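PDB 3CUC: protein of unknown function with a Fic domain, which is of unknown function but belongs to the Fic/DOC family and folds as a largely helical single chain. Local coordinates for residues I100-L103 against N104-I107; P94-E97 against S98-R101; E23-K26 against R27-K31. One frame throughout, in Å; residues are numbered along the deposited sequence.

How the contacts relate
From the N terminus, contact 3 comes first: residues 23-31 lie near the start of helix 22-42, where Trp28 and Lys31 reach helix 256-277 near the other end of the chain. Contact 2 follows far along the sequence, where the loop after helix 68-89 turns at 94-97 into helix 97-107. Contact 1 overlaps its end, sharing Ile100 and Arg101, and runs on to the end of the helix; their centres are about 9 Å apart. None closes a long loop, and none nests within or crosses contact 3, whose nearest atoms lie about 16 Å from contact 1. Contacts 1 and 2 pack helix 97-107 on helices 68-89 and 156-173, and contact 1 adds helix 199-213.

Contact 1 (I100-L103 against N104-I107); sequences IREL and NRTI
Glu102 O receives two donors from Thr106, the backbone N and the hydroxyl OG1, which approach from opposite faces of its carbonyl plane. The OG1 bond measures 2.6 Å to Glu102 O, and Thr106 OG1 lies beside its own backbone N (chi1 -57°), which turns it back toward the preceding turn. On the same turn Glu102 OE1 forms a salt bridge with Arg105 NH1, 3.0 Å away, though as a hydrogen bond it is weak. The carboxylate meets the guanidinium at its edge, the two planes turned 54° apart; Arg101 O stands over one guanidinium face. Ile107 straddles Leu103 O, its CG1 and CG2 each 3.5 Å from that oxygen, while its N bonds to the same atom.

Farther out, Met83 of helix 68-89 packs on Glu102, Leu103 and Thr106, and Ile202 of helix 199-213 covers Ile100 and Leu103. Asn104 turns away to bond Gly131 N and Asp197 O, and Arg101 pairs with Glu132. The hydroxyl therefore adds a second bond to an ordinary helical carbonyl, whereas the Glu102-Arg105 pair, an i to i+3 bridge with poor bond geometry, probably contributes mainly through charge attraction.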
# COMPACT_ATOMS: atom_id res chain seq x y z
N ILE A 100 -2.87 -2.66 12.25
CA ILE A 100 -1.86 -1.82 11.61
C ILE A 100 -0.54 -1.91 12.37
O ILE A 100 0.53 -1.97 11.76
CB ILE A 100 -2.31 -0.35 11.52
CG1 ILE A 100 -3.56 -0.22 10.65
CG2 ILE A 100 -1.21 0.51 10.93
CD1 ILE A 100 -4.21 1.14 10.72
N ARG A 101 -0.63 -1.95 13.69
CA ARG A 101 0.54 -2.07 14.55
C ARG A 101 1.22 -3.43 14.34
O ARG A 101 2.44 -3.50 14.22
CB ARG A 101 0.15 -1.89 16.02
CG ARG A 101 -0.43 -0.50 16.35
CD ARG A 101 -1.27 -0.51 17.63
NE ARG A 101 -0.41 -0.40 18.80
CZ ARG A 101 0.02 0.74 19.33
NH1 ARG A 101 -0.36 1.91 18.83
NH2 ARG A 101 0.81 0.72 20.39
N GLU A 102 0.42 -4.49 14.28
CA GLU A 102 0.94 -5.83 14.01
C GLU A 102 1.60 -5.89 12.63
O GLU A 102 2.56 -6.63 12.42
CB GLU A 102 -0.18 -6.87 14.11
CG GLU A 102 0.29 -8.32 14.03
CD GLU A 102 1.21 -8.71 15.18
OE1 GLU A 102 0.77 -8.64 16.34
OE2 GLU A 102 2.37 -9.10 14.92
N LEU A 103 1.06 -5.12 11.69
CA LEU A 103 1.61 -5.03 10.34
C LEU A 103 3.01 -4.43 10.38
O LEU A 103 3.93 -4.94 9.74
CB LEU A 103 0.69 -4.18 9.46
CG LEU A 103 0.62 -4.49 7.96
CD1 LEU A 103 0.37 -5.98 7.69
CD2 LEU A 103 -0.47 -3.65 7.32
N ASN A 104 3.17 -3.35 11.14
CA ASN A 104 4.47 -2.72 11.31
C ASN A 104 5.48 -3.67 11.98
O ASN A 104 6.60 -3.86 11.49
CB ASN A 104 4.34 -1.45 12.14
CG ASN A 104 5.61 -0.63 12.17
OD1 ASN A 104 6.37 -0.68 13.14
ND2 ASN A 104 5.87 0.11 11.10
N ARG A 105 5.05 -4.27 13.08
CA ARG A 105 5.86 -5.25 13.79
C ARG A 105 6.33 -6.36 12.85
O ARG A 105 7.46 -6.80 12.92
CB ARG A 105 5.03 -5.85 14.94
CG ARG A 105 5.78 -6.83 15.87
CD ARG A 105 4.92 -7.25 17.09
NE ARG A 105 4.47 -6.10 17.89
CZ ARG A 105 3.22 -5.61 17.96
NH1 ARG A 105 2.22 -6.17 17.28
NH2 ARG A 105 2.96 -4.55 18.72
N THR A 106 5.45 -6.79 11.95
CA THR A 106 5.75 -7.90 11.04
C THR A 106 6.79 -7.52 9.99
O THR A 106 7.82 -8.17 9.89
CB THR A 106 4.48 -8.38 10.32
OG1 THR A 106 3.50 -8.76 11.28
CG2 THR A 106 4.79 -9.57 9.42
N ILE A 107 6.51 -6.48 9.21
CA ILE A 107 7.33 -6.16 8.03
C ILE A 107 8.72 -5.64 8.40
O ILE A 107 9.69 -5.88 7.67
CB ILE A 107 6.62 -5.19 7.04
CG1 ILE A 107 6.48 -3.78 7.62
CG2 ILE A 107 5.27 -5.74 6.63
CD1 ILE A 107 6.05 -2.78 6.60

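Contact 2 (P94-E97 against S98-R101); sequences PLTE and SFIR
Thr96 and Phe99 meet because the threonine hydroxyl sits between its backbone N and carbonyl carbon (chi1 48°), which turns OG1 toward the first turn of the helix. Thr96 OG1 accepts from Phe99 N at 3.2 Å, with an N-H...O angle of 143°, making Thr96 the N-cap of helix 97-107. Thr96 OG1 also lies 3.1 Å from Phe99 CB. Phe99 CG points opposite to its own N (chi1 175°), carrying the ring away from the cap, and the two side chains cross at about a right angle. Ser98 OG comes up against Thr96 CB on the threonine's flank.

The backbone of Thr96 also takes part: its O accepts a weak bond from Ile100 N, in the i to i+4 pattern, and another weak one, more bent, from Phe99 N; the next bond along, Arg101 N to Glu97 O, is 3.0 Å long. The aliphatic part of Arg101 lies against that carbonyl, with CG 3.1 Å from Glu97 O. Before the cap, Leu95 reaches forward with CD1, which packs 4.3 Å from Phe99 CD2 and 4.4 Å from Ile100 CG1. This apolar link joins the incoming loop to the helix beside the polar cap.

The carboxylate of Glu97 is held by Tyr133 OH through OE1 and Thr161 OG1 through OE2, and the ring of Tyr133 also meets Arg101 in a cation-pi contact, while Arg101 NH2 is in a salt bridge with Glu132. Around the cap, helix 156-173 receives Leu95 on Tyr167 and Glu97 on Met160 and Val164, while its Asn168 OD1 accepts from Leu95 N. Phe99 is directed to helix 68-89 instead, touching Met83, Ile84 and Glu87, so the start of helix 97-107 is packed against both helices.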
# COMPACT_ATOMS: atom_id res chain seq x y z
N PRO A 94 -13.58 -4.94 10.90
CA PRO A 94 -13.20 -3.55 10.64
C PRO A 94 -11.70 -3.31 10.77
O PRO A 94 -11.00 -4.06 11.46
CB PRO A 94 -13.96 -2.78 11.71
CG PRO A 94 -14.12 -3.74 12.82
CD PRO A 94 -14.29 -5.08 12.18
N LEU A 95 -11.23 -2.26 10.11
CA LEU A 95 -9.82 -1.87 10.19
C LEU A 95 -9.51 -1.42 11.61
O LEU A 95 -10.17 -0.55 12.17
CB LEU A 95 -9.52 -0.74 9.20
CG LEU A 95 -8.05 -0.32 9.04
CD1 LEU A 95 -7.21 -1.51 8.64
CD2 LEU A 95 -7.93 0.79 8.02
N THR A 96 -8.50 -2.05 12.21
CA THR A 96 -8.17 -1.80 13.60
C THR A 96 -6.78 -1.21 13.72
O THR A 96 -5.90 -1.50 12.91
CB THR A 96 -8.23 -3.10 14.40
OG1 THR A 96 -7.49 -4.11 13.69
CG2 THR A 96 -9.67 -3.56 14.57
N GLU A 97 -6.58 -0.37 14.74
CA GLU A 97 -5.25 0.13 15.06
C GLU A 97 -4.31 -1.04 15.37
O GLU A 97 -3.15 -1.01 14.97
CB GLU A 97 -5.28 1.10 16.24
CG GLU A 97 -5.90 2.45 15.93
CD GLU A 97 -5.85 3.40 17.11
OE1 GLU A 97 -4.73 3.77 17.52
OE2 GLU A 97 -6.93 3.77 17.61
N SER A 98 -4.81 -2.06 16.05
CA SER A 98 -3.97 -3.21 16.42
C SER A 98 -3.49 -4.00 15.22
O SER A 98 -2.37 -4.51 15.22
CB SER A 98 -4.70 -4.13 17.40
OG SER A 98 -6.06 -4.26 17.05
N PHE A 99 -4.32 -4.09 14.18
CA PHE A 99 -3.90 -4.76 12.95
C PHE A 99 -2.76 -3.99 12.28
O PHE A 99 -1.79 -4.60 11.83
CB PHE A 99 -5.05 -4.93 11.95
CG PHE A 99 -4.63 -5.51 10.62
CD1 PHE A 99 -4.29 -6.86 10.52
CD2 PHE A 99 -4.54 -4.71 9.48
CE1 PHE A 99 -3.89 -7.39 9.30
CE2 PHE A 99 -4.14 -5.24 8.27
CZ PHE A 99 -3.81 -6.58 8.17
N ILE A 100 -2.87 -2.66 12.25
CA ILE A 100 -1.86 -1.82 11.61
C ILE A 100 -0.54 -1.91 12.37
O ILE A 100 0.53 -1.97 11.76
CB ILE A 100 -2.31 -0.35 11.52
CG1 ILE A 100 -3.56 -0.22 10.65
CG2 ILE A 100 -1.21 0.51 10.93
CD1 ILE A 100 -4.21 1.14 10.72
N ARG A 101 -0.63 -1.95 13.69
CA ARG A 101 0.54 -2.07 14.55
C ARG A 101 1.22 -3.43 14.34
O ARG A 101 2.44 -3.50 14.22
CB ARG A 101 0.15 -1.89 16.02
CG ARG A 101 -0.43 -0.50 16.35
CD ARG A 101 -1.27 -0.51 17.63
NE ARG A 101 -0.41 -0.40 18.80
CZ ARG A 101 0.02 0.74 19.33
NH1 ARG A 101 -0.36 1.91 18.83
NH2 ARG A 101 0.81 0.72 20.39

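Contact 3 (E23-K26 against R27-K31); sequences EDLK and RWNDK
Lys26 reaches forward to Asp30 across one helical turn. Its CB lies close to the next backbone nitrogen, Arg27 N; Lys26 CG, opposite the backbone N (chi1 -178°), is 3.5 Å from Asp30 OD2; CD and CE run past that same oxygen at a greater distance. The chain then bends at its last torsion (chi4 -59°), bringing Lys26 NZ to 2.7 Å from Asp30 OD2, a salt bridge and hydrogen bond made on the syn lone pair of the carboxylate. The extended lysine chain thus runs obliquely past Asp30 OD2 and bends only at its end to meet it, while Asp30 CG lies 3.2 Å from Lys26 O, the carbonyl that also accepts from Asp30 N.

A second ion pair, i to i+3, joins Asp24 to Arg27. The two side chains run alongside and point the same way; Asp24 OD1 meets NH1 of Arg27 at the guanidinium edge, in its plane and 2.7 Å off, with the carboxylate turned 84° to that plane. Arg27 CG and CD pass over Glu23 O, and Asp24 O lies over one face of the Arg27 guanidinium. Between the pairs, Leu25 CG and CD1 lie against Asn29 ND2, each at 3.5 Å.

Trp28 turns away from these groups, packing on Ser269 and Leu272 of helix 256-277 and on Pro217. Asp24 to Arg27 runs acid first at i to i+3, Lys26 to Asp30 base first at i to i+4; each pairing probably offsets its opposite charges along this part of helix 22-42.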
# COMPACT_ATOMS: atom_id res chain seq x y z
N GLU A 23 -5.44 -21.98 -12.44
CA GLU A 23 -4.09 -21.87 -13.03
C GLU A 23 -3.83 -20.49 -13.65
O GLU A 23 -2.70 -20.00 -13.63
CB GLU A 23 -3.83 -22.99 -14.06
CG GLU A 23 -4.72 -23.01 -15.31
CD GLU A 23 -6.08 -23.69 -15.09
OE1 GLU A 23 -6.61 -23.69 -13.95
OE2 GLU A 23 -6.62 -24.22 -16.08
N ASP A 24 -4.87 -19.87 -14.21
CA ASP A 24 -4.79 -18.48 -14.66
C ASP A 24 -4.66 -17.58 -13.44
O ASP A 24 -3.86 -16.65 -13.43
CB ASP A 24 -6.02 -18.08 -15.50
CG ASP A 24 -6.12 -18.83 -16.82
OD1 ASP A 24 -5.09 -19.05 -17.48
OD2 ASP A 24 -7.25 -19.17 -17.24
N LEU A 25 -5.47 -17.85 -12.41
CA LEU A 25 -5.45 -17.06 -11.17
C LEU A 25 -4.11 -17.15 -10.46
O LEU A 25 -3.62 -16.15 -9.94
CB LEU A 25 -6.58 -17.51 -10.22
CG LEU A 25 -6.67 -16.85 -8.84
CD1 LEU A 25 -6.89 -15.34 -8.93
CD2 LEU A 25 -7.74 -17.52 -8.00
N LYS A 26 -3.51 -18.34 -10.45
CA LYS A 26 -2.20 -18.52 -9.82
C LYS A 26 -1.11 -17.71 -10.52
O LYS A 26 -0.27 -17.10 -9.86
CB LYS A 26 -1.78 -19.99 -9.80
CG LYS A 26 -0.43 -20.20 -9.10
CD LYS A 26 -0.19 -21.64 -8.71
CE LYS A 26 0.93 -21.74 -7.69
NZ LYS A 26 2.20 -21.17 -8.20
N ARG A 27 -1.12 -17.73 -11.85
CA ARG A 27 -0.18 -16.93 -12.64
C ARG A 27 -0.30 -15.46 -12.28
O ARG A 27 0.72 -14.79 -12.07
CB ARG A 27 -0.41 -17.12 -14.14
CG ARG A 27 0.10 -18.46 -14.67
CD ARG A 27 -0.45 -18.78 -16.06
NE ARG A 27 -0.51 -17.58 -16.90
CZ ARG A 27 -1.59 -17.12 -17.52
NH1 ARG A 27 -2.75 -17.76 -17.47
NH2 ARG A 27 -1.51 -16.00 -18.23
N TRP A 28 -1.53 -14.96 -12.21
CA TRP A 28 -1.75 -13.57 -11.83
C TRP A 28 -1.19 -13.31 -10.43
O TRP A 28 -0.41 -12.38 -10.23
CB TRP A 28 -3.23 -13.17 -11.90
CG TRP A 28 -3.47 -11.91 -11.13
CD1 TRP A 28 -4.06 -11.81 -9.90
CD2 TRP A 28 -3.08 -10.60 -11.49
NE1 TRP A 28 -4.08 -10.50 -9.49
CE2 TRP A 28 -3.48 -9.74 -10.45
CE3 TRP A 28 -2.43 -10.07 -12.61
CZ2 TRP A 28 -3.25 -8.36 -10.50
CZ3 TRP A 28 -2.20 -8.69 -12.65
CH2 TRP A 28 -2.61 -7.86 -11.60
N ASN A 29 -1.60 -14.13 -9.47
CA ASN A 29 -1.16 -13.97 -8.08
C ASN A 29 0.35 -14.06 -7.92
O ASN A 29 0.93 -13.27 -7.19
CB ASN A 29 -1.83 -14.97 -7.15
CG ASN A 29 -3.28 -14.65 -6.91
OD1 ASN A 29 -3.68 -13.48 -6.83
ND2 ASN A 29 -4.10 -15.69 -6.80
N ASP A 30 0.97 -15.03 -8.59
CA ASP A 30 2.42 -15.18 -8.53
C ASP A 30 3.12 -13.91 -9.01
O ASP A 30 3.98 -13.36 -8.32
CB ASP A 30 2.89 -16.39 -9.34
CG ASP A 30 2.62 -17.72 -8.64
OD1 ASP A 30 2.27 -17.74 -7.43
OD2 ASP A 30 2.76 -18.77 -9.29
N LYS A 31 2.73 -13.42 -10.19
CA LYS A 31 3.33 -12.20 -10.74
C LYS A 31 3.13 -11.01 -9.80
O LYS A 31 4.06 -10.22 -9.59
CB LYS A 31 2.77 -11.85 -12.12
CG LYS A 31 3.69 -10.89 -12.89
CD LYS A 31 2.97 -10.08 -13.97
CE LYS A 31 3.91 -9.06 -14.64
NZ LYS A 31 5.10 -9.70 -15.28